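Local atomic coordinates of Pgp2 (Campylobacter jejuni subsp. jejuni, PDB entry 6XJ6), a protein that probably trims peptidoglycan as an LD-carboxypeptidase of the YkuD family and, through a peptidoglycan-binding pocket on its accessory NTF2-like domain, directs helical cell shape. Residues I49-E57 against N143-K154; R266-K274 against G279-Q287. All coordinates share one frame; numbering follows the deposited sequence.

Contact 1. Residues I49-E57 against N143-K154; sequences IRKDFEQKE and NLEKFAQVVQDK
The ring of Phe53, on strand 48-56, lies against helix 141-151 with one face over CB of Phe147, which stands 4.2 Å from the ring centroid and 20° off the normal in a CH-pi contact. Beyond CB, the Phe147 ring turns its own edge to the face of Phe53; the two planes meet at 80° in a T-shaped pair with centroids 5.5 Å apart. CG of Lys146 lies at the edge of the Phe53 ring, in plane, 3.8 Å from CD1. Both phenylalanines hold CG anti to the backbone N (chi1 176° for Phe53), which for Phe53 carries the ring onto the helix turn from Asn143 to Phe147, where CE1 meets Asn143 O and Phe147 CB. Phe147 has a further edge-to-face partner in Phe97.

Farther along the strand, the side chains of Gln55 and Asn143 cross at about a right angle. Asn143 ND2 donates to Gln55 OE1 over 2.9 Å, nearly straight and within its own amide plane, yet it reaches the oxygen from above the Gln55 carbonyl plane. Phe140 N also bonds to OE1, so two donors grip this buried oxygen. Toward the other end, CB of Asp52 packs on Val150 CG1 at 3.5 Å, while its carboxylate takes Arg50 NE on OD1 and a long salt bridge from Lys154 NZ on OD2, at 3.9 Å. The extended Lys146 chain passes Asp52 O and ends on a water that also accepts from Glu54 N.

Asp52 and Phe53 both face Val41 in a classic beta bulge, and both direct CB toward the helix. The arrangement is helix-on-sheet packing, helix 141-151 against strand 48-56, the outermost strand of the mixed sheet in the L,D-transpeptidase (YkuD) catalytic domain.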
loop_
_atom_site.group_PDB
_atom_site.type_symbol
_atom_site.label_atom_id
_atom_site.label_comp_id
_atom_site.label_asym_id
_atom_site.label_seq_id
_atom_site.Cartn_x
_atom_site.Cartn_y
_atom_site.Cartn_z
ATOM N N ILE A 49 -8.190 14.534 -8.777
ATOM C CA ILE A 49 -8.125 13.222 -9.408
ATOM C C ILE A 49 -8.595 13.358 -10.846
ATOM O O ILE A 49 -9.592 14.035 -11.122
ATOM C CB ILE A 49 -8.994 12.208 -8.638
ATOM C CG1 ILE A 49 -8.340 11.864 -7.294
ATOM C CG2 ILE A 49 -9.256 10.946 -9.473
ATOM C CD1 ILE A 49 -7.131 10.945 -7.394
ATOM N N ARG A 50 -7.893 12.689 -11.760
ATOM C CA ARG A 50 -8.271 12.660 -13.165
ATOM C C ARG A 50 -8.131 11.234 -13.670
ATOM O O ARG A 50 -7.105 10.591 -13.432
ATOM C CB ARG A 50 -7.377 13.595 -13.986
ATOM C CG ARG A 50 -7.854 13.819 -15.409
ATOM C CD ARG A 50 -7.026 14.895 -16.098
ATOM N NE ARG A 50 -5.890 14.334 -16.833
ATOM C CZ ARG A 50 -5.659 14.504 -18.136
ATOM N NH1 ARG A 50 -6.470 15.239 -18.890
ATOM N NH2 ARG A 50 -4.594 13.942 -18.693
ATOM N N LYS A 51 -9.157 10.739 -14.358
ATOM C CA LYS A 51 -9.098 9.408 -14.950
ATOM C C LYS A 51 -8.353 9.487 -16.277
ATOM O O LYS A 51 -8.803 10.163 -17.211
ATOM C CB LYS A 51 -10.501 8.837 -15.158
ATOM C CG LYS A 51 -10.495 7.373 -15.583
ATOM C CD LYS A 51 -11.875 6.734 -15.483
ATOM C CE LYS A 51 -12.814 7.240 -16.553
ATOM N NZ LYS A 51 -14.160 6.618 -16.431
ATOM N N ASP A 52 -7.212 8.795 -16.354
ATOM C CA ASP A 52 -6.348 8.830 -17.524
ATOM C C ASP A 52 -6.431 7.579 -18.380
ATOM O O ASP A 52 -5.969 7.604 -19.523
ATOM C CB ASP A 52 -4.885 9.014 -17.098
ATOM C CG ASP A 52 -4.600 10.398 -16.585
ATOM O OD1 ASP A 52 -5.380 11.316 -16.900
ATOM O OD2 ASP A 52 -3.587 10.565 -15.873
ATOM N N PHE A 53 -6.998 6.495 -17.860
ATOM C CA PHE A 53 -7.078 5.244 -18.595
ATOM C C PHE A 53 -8.207 4.412 -18.011
ATOM O O PHE A 53 -8.477 4.454 -16.804
ATOM C CB PHE A 53 -5.762 4.455 -18.522
ATOM C CG PHE A 53 -5.825 3.111 -19.198
ATOM C CD1 PHE A 53 -5.465 2.974 -20.526
ATOM C CD2 PHE A 53 -6.237 1.984 -18.507
ATOM C CE1 PHE A 53 -5.534 1.752 -21.159
ATOM C CE2 PHE A 53 -6.304 0.753 -19.137
ATOM C CZ PHE A 53 -5.948 0.633 -20.455
ATOM N N GLU A 54 -8.860 3.651 -18.881
ATOM C CA GLU A 54 -9.886 2.725 -18.439
ATOM C C GLU A 54 -9.998 1.586 -19.439
ATOM O O GLU A 54 -9.986 1.814 -20.653
ATOM C CB GLU A 54 -11.234 3.440 -18.316
ATOM C CG GLU A 54 -12.405 2.530 -18.012
ATOM C CD GLU A 54 -13.693 3.308 -17.938
ATOM O OE1 GLU A 54 -13.964 3.893 -16.871
ATOM O OE2 GLU A 54 -14.406 3.377 -18.964
ATOM N N GLN A 55 -10.110 0.364 -18.924
ATOM C CA GLN A 55 -10.565 -0.751 -19.744
ATOM C C GLN A 55 -11.569 -1.571 -18.952
ATOM O O GLN A 55 -11.332 -1.896 -17.785
ATOM C CB GLN A 55 -9.430 -1.663 -20.224
ATOM C CG GLN A 55 -9.895 -2.564 -21.363
ATOM C CD GLN A 55 -9.057 -3.809 -21.545
ATOM O OE1 GLN A 55 -7.916 -3.746 -22.003
ATOM N NE2 GLN A 55 -9.629 -4.957 -21.201
ATOM N N LYS A 56 -12.681 -1.900 -19.597
ATOM C CA LYS A 56 -13.671 -2.802 -19.034
ATOM C C LYS A 56 -13.451 -4.207 -19.592
ATOM O O LYS A 56 -12.707 -4.414 -20.554
ATOM C CB LYS A 56 -15.085 -2.277 -19.318
ATOM C CG LYS A 56 -15.292 -0.838 -18.801
ATOM C CD LYS A 56 -16.713 -0.312 -18.991
ATOM C CE LYS A 56 -16.838 1.104 -18.436
ATOM N NZ LYS A 56 -18.156 1.740 -18.726
ATOM N N GLU A 57 -14.090 -5.184 -18.949
ATOM C CA GLU A 57 -14.003 -6.585 -19.367
ATOM C C GLU A 57 -12.557 -7.097 -19.366
ATOM O O GLU A 57 -12.139 -7.846 -20.252
ATOM C CB GLU A 57 -14.703 -6.815 -20.712
ATOM C CG GLU A 57 -16.185 -6.430 -20.676
ATOM C CD GLU A 57 -16.901 -6.627 -22.004
ATOM O OE1 GLU A 57 -16.332 -7.271 -22.908
ATOM O OE2 GLU A 57 -18.040 -6.130 -22.140
ATOM N N ASN A 143 -4.672 -1.747 -26.113
ATOM C CA ASN A 143 -4.787 -0.730 -25.081
ATOM C C ASN A 143 -3.508 -0.561 -24.279
ATOM O O ASN A 143 -3.422 0.368 -23.469
ATOM C CB ASN A 143 -5.932 -1.077 -24.119
ATOM C CG ASN A 143 -7.282 -1.109 -24.813
ATOM O OD1 ASN A 143 -7.511 -0.394 -25.794
ATOM N ND2 ASN A 143 -8.186 -1.940 -24.308
ATOM N N LEU A 144 -2.509 -1.422 -24.485
ATOM C CA LEU A 144 -1.344 -1.424 -23.610
ATOM C C LEU A 144 -0.406 -0.264 -23.895
ATOM O O LEU A 144 0.282 0.197 -22.978
ATOM C CB LEU A 144 -0.598 -2.750 -23.718
ATOM C CG LEU A 144 -1.025 -3.784 -22.682
ATOM C CD1 LEU A 144 -0.375 -5.111 -23.004
ATOM C CD2 LEU A 144 -0.661 -3.366 -21.263
ATOM N N GLU A 145 -0.345 0.213 -25.140
ATOM C CA GLU A 145 0.462 1.394 -25.422
ATOM C C GLU A 145 -0.065 2.602 -24.663
ATOM O O GLU A 145 0.716 3.373 -24.095
ATOM C CB GLU A 145 0.506 1.674 -26.925
ATOM C CG GLU A 145 1.370 0.697 -27.709
ATOM C CD GLU A 145 2.827 0.731 -27.283
ATOM O OE1 GLU A 145 3.214 1.664 -26.546
ATOM O OE2 GLU A 145 3.582 -0.179 -27.683
ATOM N N LYS A 146 -1.391 2.771 -24.619
ATOM C CA LYS A 146 -1.956 3.887 -23.870
ATOM C C LYS A 146 -1.701 3.727 -22.379
ATOM O O LYS A 146 -1.333 4.691 -21.699
ATOM C CB LYS A 146 -3.454 4.024 -24.145
ATOM C CG LYS A 146 -4.098 5.150 -23.324
ATOM C CD LYS A 146 -5.568 5.383 -23.655
ATOM C CE LYS A 146 -6.135 6.515 -22.796
ATOM N NZ LYS A 146 -7.539 6.879 -23.147
ATOM N N PHE A 147 -1.888 2.518 -21.849
ATOM C CA PHE A 147 -1.568 2.274 -20.448
ATOM C C PHE A 147 -0.114 2.638 -20.152
ATOM O O PHE A 147 0.184 3.318 -19.161
ATOM C CB PHE A 147 -1.847 0.810 -20.102
ATOM C CG PHE A 147 -1.529 0.460 -18.681
ATOM C CD1 PHE A 147 -0.281 -0.029 -18.333
ATOM C CD2 PHE A 147 -2.472 0.638 -17.684
ATOM C CE1 PHE A 147 0.024 -0.338 -17.024
ATOM C CE2 PHE A 147 -2.181 0.329 -16.378
ATOM C CZ PHE A 147 -0.926 -0.161 -16.040
ATOM N N ALA A 148 0.808 2.202 -21.015
ATOM C CA ALA A 148 2.225 2.473 -20.794
ATOM C C ALA A 148 2.510 3.967 -20.790
ATOM O O ALA A 148 3.297 4.451 -19.968
ATOM C CB ALA A 148 3.062 1.774 -21.862
ATOM N N GLN A 149 1.879 4.714 -21.701
ATOM C CA GLN A 149 2.086 6.155 -21.759
ATOM C C GLN A 149 1.593 6.834 -20.488
ATOM O O GLN A 149 2.216 7.783 -20.001
ATOM C CB GLN A 149 1.371 6.723 -22.984
ATOM C CG GLN A 149 1.956 6.259 -24.306
ATOM C CD GLN A 149 1.124 6.695 -25.497
ATOM O OE1 GLN A 149 0.030 7.239 -25.341
ATOM N NE2 GLN A 149 1.643 6.461 -26.698
ATOM N N VAL A 150 0.480 6.354 -19.927
ATOM C CA VAL A 150 -0.097 7.008 -18.754
ATOM C C VAL A 150 0.754 6.775 -17.513
ATOM O O VAL A 150 0.816 7.636 -16.629
ATOM C CB VAL A 150 -1.560 6.563 -18.548
ATOM C CG1 VAL A 150 -2.081 6.986 -17.179
ATOM C CG2 VAL A 150 -2.447 7.128 -19.649
ATOM N N VAL A 151 1.403 5.612 -17.398
ATOM C CA VAL A 151 2.185 5.296 -16.204
ATOM C C VAL A 151 3.661 5.642 -16.347
ATOM O O VAL A 151 4.388 5.621 -15.340
ATOM C CB VAL A 151 2.031 3.819 -15.775
ATOM C CG1 VAL A 151 0.566 3.487 -15.497
ATOM C CG2 VAL A 151 2.631 2.872 -16.823
ATOM N N GLN A 152 4.132 5.942 -17.555
ATOM C CA GLN A 152 5.555 6.162 -17.777
ATOM C C GLN A 152 6.079 7.292 -16.897
ATOM O O GLN A 152 5.463 8.356 -16.795
ATOM C CB GLN A 152 5.806 6.484 -19.252
ATOM C CG GLN A 152 7.263 6.716 -19.597
ATOM C CD GLN A 152 7.502 6.786 -21.094
ATOM O OE1 GLN A 152 6.855 6.086 -21.875
ATOM N NE2 GLN A 152 8.433 7.636 -21.501
ATOM N N ASP A 153 7.212 7.041 -16.242
ATOM C CA ASP A 153 7.973 8.061 -15.516
ATOM C C ASP A 153 7.215 8.640 -14.328
ATOM O O ASP A 153 7.499 9.761 -13.895
ATOM C CB ASP A 153 8.441 9.187 -16.444
ATOM C CG ASP A 153 9.438 8.710 -17.483
ATOM O OD1 ASP A 153 10.185 7.752 -17.195
ATOM O OD2 ASP A 153 9.479 9.296 -18.584
ATOM N N LYS A 154 6.260 7.898 -13.791
ATOM C CA LYS A 154 5.475 8.329 -12.651
ATOM C C LYS A 154 5.697 7.377 -11.485
ATOM O O LYS A 154 6.136 6.233 -11.660
ATOM C CB LYS A 154 3.979 8.349 -12.993
ATOM C CG LYS A 154 3.605 9.414 -14.007
ATOM C CD LYS A 154 2.114 9.433 -14.261
ATOM C CE LYS A 154 1.738 10.549 -15.228
ATOM N NZ LYS A 154 0.288 10.529 -15.559
HETATM O O HOH W 1 -8.797 4.738 -21.624
#

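Contact 2. Residues R266-K274 against G279-Q287; sequences RGDKILYVK and GKMKILAEQ
Leu271 and Glu286 lie side by side and point the same way, CD2 of the leucine resting 3.6 Å from CG of the glutamate. On the same face, Ile283 touches both Leu271 and Val273, through CD1 and CG1 respectively. Val273 and Met281 approach at a slant, with Val273 CG1 3.9 Å from Met281 CG. Leu180 and Trp183 of helix 170-188 cover the face of Leu271 and Ile283.

The other face carries Tyr272, Ala285 and Lys274, with Tyr272 beside Ala285 CB. From the corner of the chain, Leu284 crosses the extended Lys274 side chain at about a right angle; Lys274 NZ forms salt bridges with Asp200 and Glu203.

At the C-terminal end, the Lys269 chain bends at chi2 and chi3 (-76° and -66°), bringing NZ to Glu286 OE2 at 2.8 Å, on the anti lone pair, and to the terminal carboxylate of Gln287. Glu286 OE1 is taken by Tyr199 OH. The Gln287 amide spans to Asp268 O, NE2 lying 3.1 Å away and well above the carbonyl plane.

Backbone bonds join the antiparallel strands, and Gln287 OXT accepts from Ile270 N. Tyr272 O receives Leu284 N at 2.7 Å and, weakly, Ala285 N, because Leu284 and Ala285 both face Tyr272. This classic beta bulge shifts the register where the chain turns a corner at Leu284, between strands 281-283 and 285-286, both paired with strand 263-275 in the antiparallel sheet of the NTF2-like domain.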
loop_
_atom_site.group_PDB
_atom_site.type_symbol
_atom_site.label_atom_id
_atom_site.label_comp_id
_atom_site.label_asym_id
_atom_site.label_seq_id
_atom_site.Cartn_x
_atom_site.Cartn_y
_atom_site.Cartn_z
ATOM N N ARG A 266 18.509 9.007 5.271
ATOM C CA ARG A 266 17.121 8.888 4.853
ATOM C C ARG A 266 16.810 7.414 4.650
ATOM O O ARG A 266 17.525 6.719 3.920
ATOM C CB ARG A 266 16.850 9.662 3.556
ATOM C CG ARG A 266 15.461 9.405 2.977
ATOM C CD ARG A 266 15.078 10.428 1.920
ATOM N NE ARG A 266 14.509 11.645 2.499
ATOM C CZ ARG A 266 13.925 12.610 1.792
ATOM N NH1 ARG A 266 13.824 12.508 0.471
ATOM N NH2 ARG A 266 13.434 13.681 2.405
ATOM N N GLY A 267 15.758 6.940 5.302
ATOM C CA GLY A 267 15.342 5.561 5.168
ATOM C C GLY A 267 13.857 5.480 4.893
ATOM O O GLY A 267 13.078 6.315 5.342
ATOM N N ASP A 268 13.478 4.452 4.137
ATOM C CA ASP A 268 12.081 4.239 3.778
ATOM C C ASP A 268 11.359 3.506 4.898
ATOM O O ASP A 268 11.819 2.459 5.368
ATOM C CB ASP A 268 11.975 3.404 2.499
ATOM C CG ASP A 268 12.802 3.960 1.366
ATOM O OD1 ASP A 268 13.645 3.218 0.822
ATOM O OD2 ASP A 268 12.609 5.139 1.016
ATOM N N LYS A 269 10.213 4.042 5.299
ATOM C CA LYS A 269 9.343 3.416 6.281
ATOM C C LYS A 269 7.994 3.112 5.645
ATOM O O LYS A 269 7.485 3.890 4.832
ATOM C CB LYS A 269 9.094 4.363 7.457
ATOM C CG LYS A 269 10.321 4.676 8.293
ATOM C CD LYS A 269 10.711 3.531 9.206
ATOM C CE LYS A 269 9.666 3.261 10.290
ATOM N NZ LYS A 269 10.071 2.111 11.146
ATOM N N ILE A 270 7.401 1.988 6.042
ATOM C CA ILE A 270 6.036 1.650 5.651
ATOM C C ILE A 270 5.331 1.053 6.857
ATOM O O ILE A 270 5.885 0.185 7.539
ATOM C CB ILE A 270 5.958 0.658 4.474
ATOM C CG1 ILE A 270 6.889 1.074 3.330
ATOM C CG2 ILE A 270 4.516 0.562 3.995
ATOM C CD1 ILE A 270 6.941 0.072 2.182
ATOM N N LEU A 271 4.121 1.530 7.125
ATOM C CA LEU A 271 3.230 0.932 8.105
ATOM C C LEU A 271 1.985 0.435 7.388
ATOM O O LEU A 271 1.417 1.144 6.551
ATOM C CB LEU A 271 2.810 1.951 9.170
ATOM C CG LEU A 271 3.914 2.652 9.961
ATOM C CD1 LEU A 271 3.316 3.680 10.903
ATOM C CD2 LEU A 271 4.749 1.653 10.738
ATOM N N TYR A 272 1.572 -0.781 7.711
ATOM C CA TYR A 272 0.267 -1.304 7.333
ATOM C C TYR A 272 -0.566 -1.305 8.603
ATOM O O TYR A 272 -0.164 -1.904 9.601
ATOM C CB TYR A 272 0.400 -2.711 6.736
ATOM C CG TYR A 272 1.168 -2.696 5.430
ATOM C CD1 TYR A 272 2.555 -2.714 5.423
ATOM C CD2 TYR A 272 0.512 -2.593 4.212
ATOM C CE1 TYR A 272 3.267 -2.653 4.247
ATOM C CE2 TYR A 272 1.221 -2.538 3.018
ATOM C CZ TYR A 272 2.596 -2.565 3.046
ATOM O OH TYR A 272 3.306 -2.492 1.874
ATOM N N VAL A 273 -1.694 -0.596 8.585
ATOM C CA VAL A 273 -2.444 -0.327 9.803
ATOM C C VAL A 273 -3.925 -0.602 9.592
ATOM O O VAL A 273 -4.432 -0.618 8.472
ATOM C CB VAL A 273 -2.247 1.130 10.297
ATOM C CG1 VAL A 273 -0.767 1.489 10.372
ATOM C CG2 VAL A 273 -2.994 2.131 9.407
ATOM N N LYS A 274 -4.620 -0.817 10.702
ATOM C CA LYS A 274 -6.068 -0.742 10.736
ATOM C C LYS A 274 -6.473 0.364 11.701
ATOM O O LYS A 274 -5.670 0.835 12.510
ATOM C CB LYS A 274 -6.694 -2.071 11.173
ATOM C CG LYS A 274 -6.355 -2.478 12.590
ATOM C CD LYS A 274 -6.985 -3.805 12.957
ATOM C CE LYS A 274 -6.512 -4.251 14.318
ATOM N NZ LYS A 274 -7.000 -5.612 14.673
ATOM N N GLY A 279 -11.314 4.085 16.952
ATOM C CA GLY A 279 -10.815 5.076 16.024
ATOM C C GLY A 279 -9.324 5.296 16.065
ATOM O O GLY A 279 -8.854 6.318 15.561
ATOM N N LYS A 280 -8.561 4.364 16.635
ATOM C CA LYS A 280 -7.130 4.533 16.840
ATOM C C LYS A 280 -6.336 3.640 15.895
ATOM O O LYS A 280 -6.736 2.507 15.608
ATOM C CB LYS A 280 -6.742 4.192 18.281
ATOM C CG LYS A 280 -5.273 4.409 18.588
ATOM C CD LYS A 280 -4.964 4.191 20.063
ATOM C CE LYS A 280 -3.513 4.528 20.364
ATOM N NZ LYS A 280 -3.224 4.619 21.815
ATOM N N MET A 281 -5.195 4.159 15.443
ATOM C CA MET A 281 -4.281 3.402 14.598
ATOM C C MET A 281 -3.727 2.196 15.342
ATOM O O MET A 281 -3.265 2.308 16.482
ATOM C CB MET A 281 -3.113 4.301 14.196
ATOM C CG MET A 281 -2.091 3.618 13.310
ATOM S SD MET A 281 -0.792 4.722 12.744
ATOM C CE MET A 281 0.235 4.803 14.198
ATOM N N LYS A 282 -3.743 1.044 14.676
ATOM C CA LYS A 282 -3.093 -0.161 15.174
ATOM C C LYS A 282 -2.215 -0.714 14.065
ATOM O O LYS A 282 -2.719 -1.084 12.999
ATOM C CB LYS A 282 -4.123 -1.202 15.617
ATOM C CG LYS A 282 -4.865 -0.821 16.888
ATOM C CD LYS A 282 -3.946 -0.835 18.103
ATOM C CE LYS A 282 -4.722 -0.601 19.381
ATOM N NZ LYS A 282 -3.872 -0.779 20.590
ATOM N N ILE A 283 -0.912 -0.776 14.321
ATOM C CA ILE A 283 0.061 -1.211 13.325
ATOM C C ILE A 283 0.030 -2.730 13.223
ATOM O O ILE A 283 0.132 -3.436 14.234
ATOM C CB ILE A 283 1.463 -0.702 13.695
ATOM C CG1 ILE A 283 1.493 0.829 13.654
ATOM C CG2 ILE A 283 2.523 -1.289 12.759
ATOM C CD1 ILE A 283 2.663 1.430 14.375
ATOM N N LEU A 284 -0.103 -3.233 11.993
ATOM C CA LEU A 284 -0.119 -4.663 11.711
ATOM C C LEU A 284 1.194 -5.168 11.134
ATOM O O LEU A 284 1.503 -6.357 11.272
ATOM C CB LEU A 284 -1.235 -4.983 10.713
ATOM C CG LEU A 284 -2.622 -4.485 11.125
ATOM C CD1 LEU A 284 -3.621 -4.649 9.999
ATOM C CD2 LEU A 284 -3.078 -5.237 12.353
ATOM N N ALA A 285 1.955 -4.298 10.483
ATOM C CA ALA A 285 3.253 -4.635 9.930
ATOM C C ALA A 285 4.032 -3.343 9.780
ATOM O O ALA A 285 3.464 -2.307 9.416
ATOM C CB ALA A 285 3.129 -5.326 8.567
ATOM N N GLU A 286 5.330 -3.407 10.065
ATOM C CA GLU A 286 6.160 -2.212 10.055
ATOM C C GLU A 286 7.504 -2.517 9.421
ATOM O O GLU A 286 8.195 -3.459 9.826
ATOM C CB GLU A 286 6.378 -1.676 11.475
ATOM C CG GLU A 286 7.421 -0.567 11.554
ATOM C CD GLU A 286 7.535 0.051 12.931
ATOM O OE1 GLU A 286 6.911 -0.477 13.872
ATOM O OE2 GLU A 286 8.274 1.052 13.068
ATOM N N GLN A 287 7.860 -1.705 8.433
ATOM C CA GLN A 287 9.220 -1.571 7.967
ATOM C C GLN A 287 9.752 -0.266 8.550
ATOM O O GLN A 287 10.770 -0.245 9.240
ATOM C CB GLN A 287 9.247 -1.503 6.444
ATOM C CG GLN A 287 10.625 -1.277 5.870
ATOM C CD GLN A 287 10.619 -1.215 4.365
ATOM O OE1 GLN A 287 10.186 -2.155 3.692
ATOM N NE2 GLN A 287 11.107 -0.109 3.821
ATOM O OXT GLN A 287 9.150 0.802 8.352
#

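Contact 1 precedes contact 2 along the chain, and the two lie on opposite sides of the chain's centre, with their centres 29 Å apart and their nearest atoms about 14 Å apart. They share no sheet. Residues 49-57 and 143-154 belong to the L,D-transpeptidase catalytic domain, where helix 141-151 packs on the mixed sheet at its outermost strand, 48-56; residues 266-274 and 279-287 form the closing hairpin of the antiparallel sheet in the NTF2-like domain. Helix 104-108 of the catalytic domain touches Tyr272, Leu284 and Gln287, so contact 2 also borders the catalytic part. The pair thus samples both modules, the enzymatic one and the accessory one implicated in peptidoglycan binding.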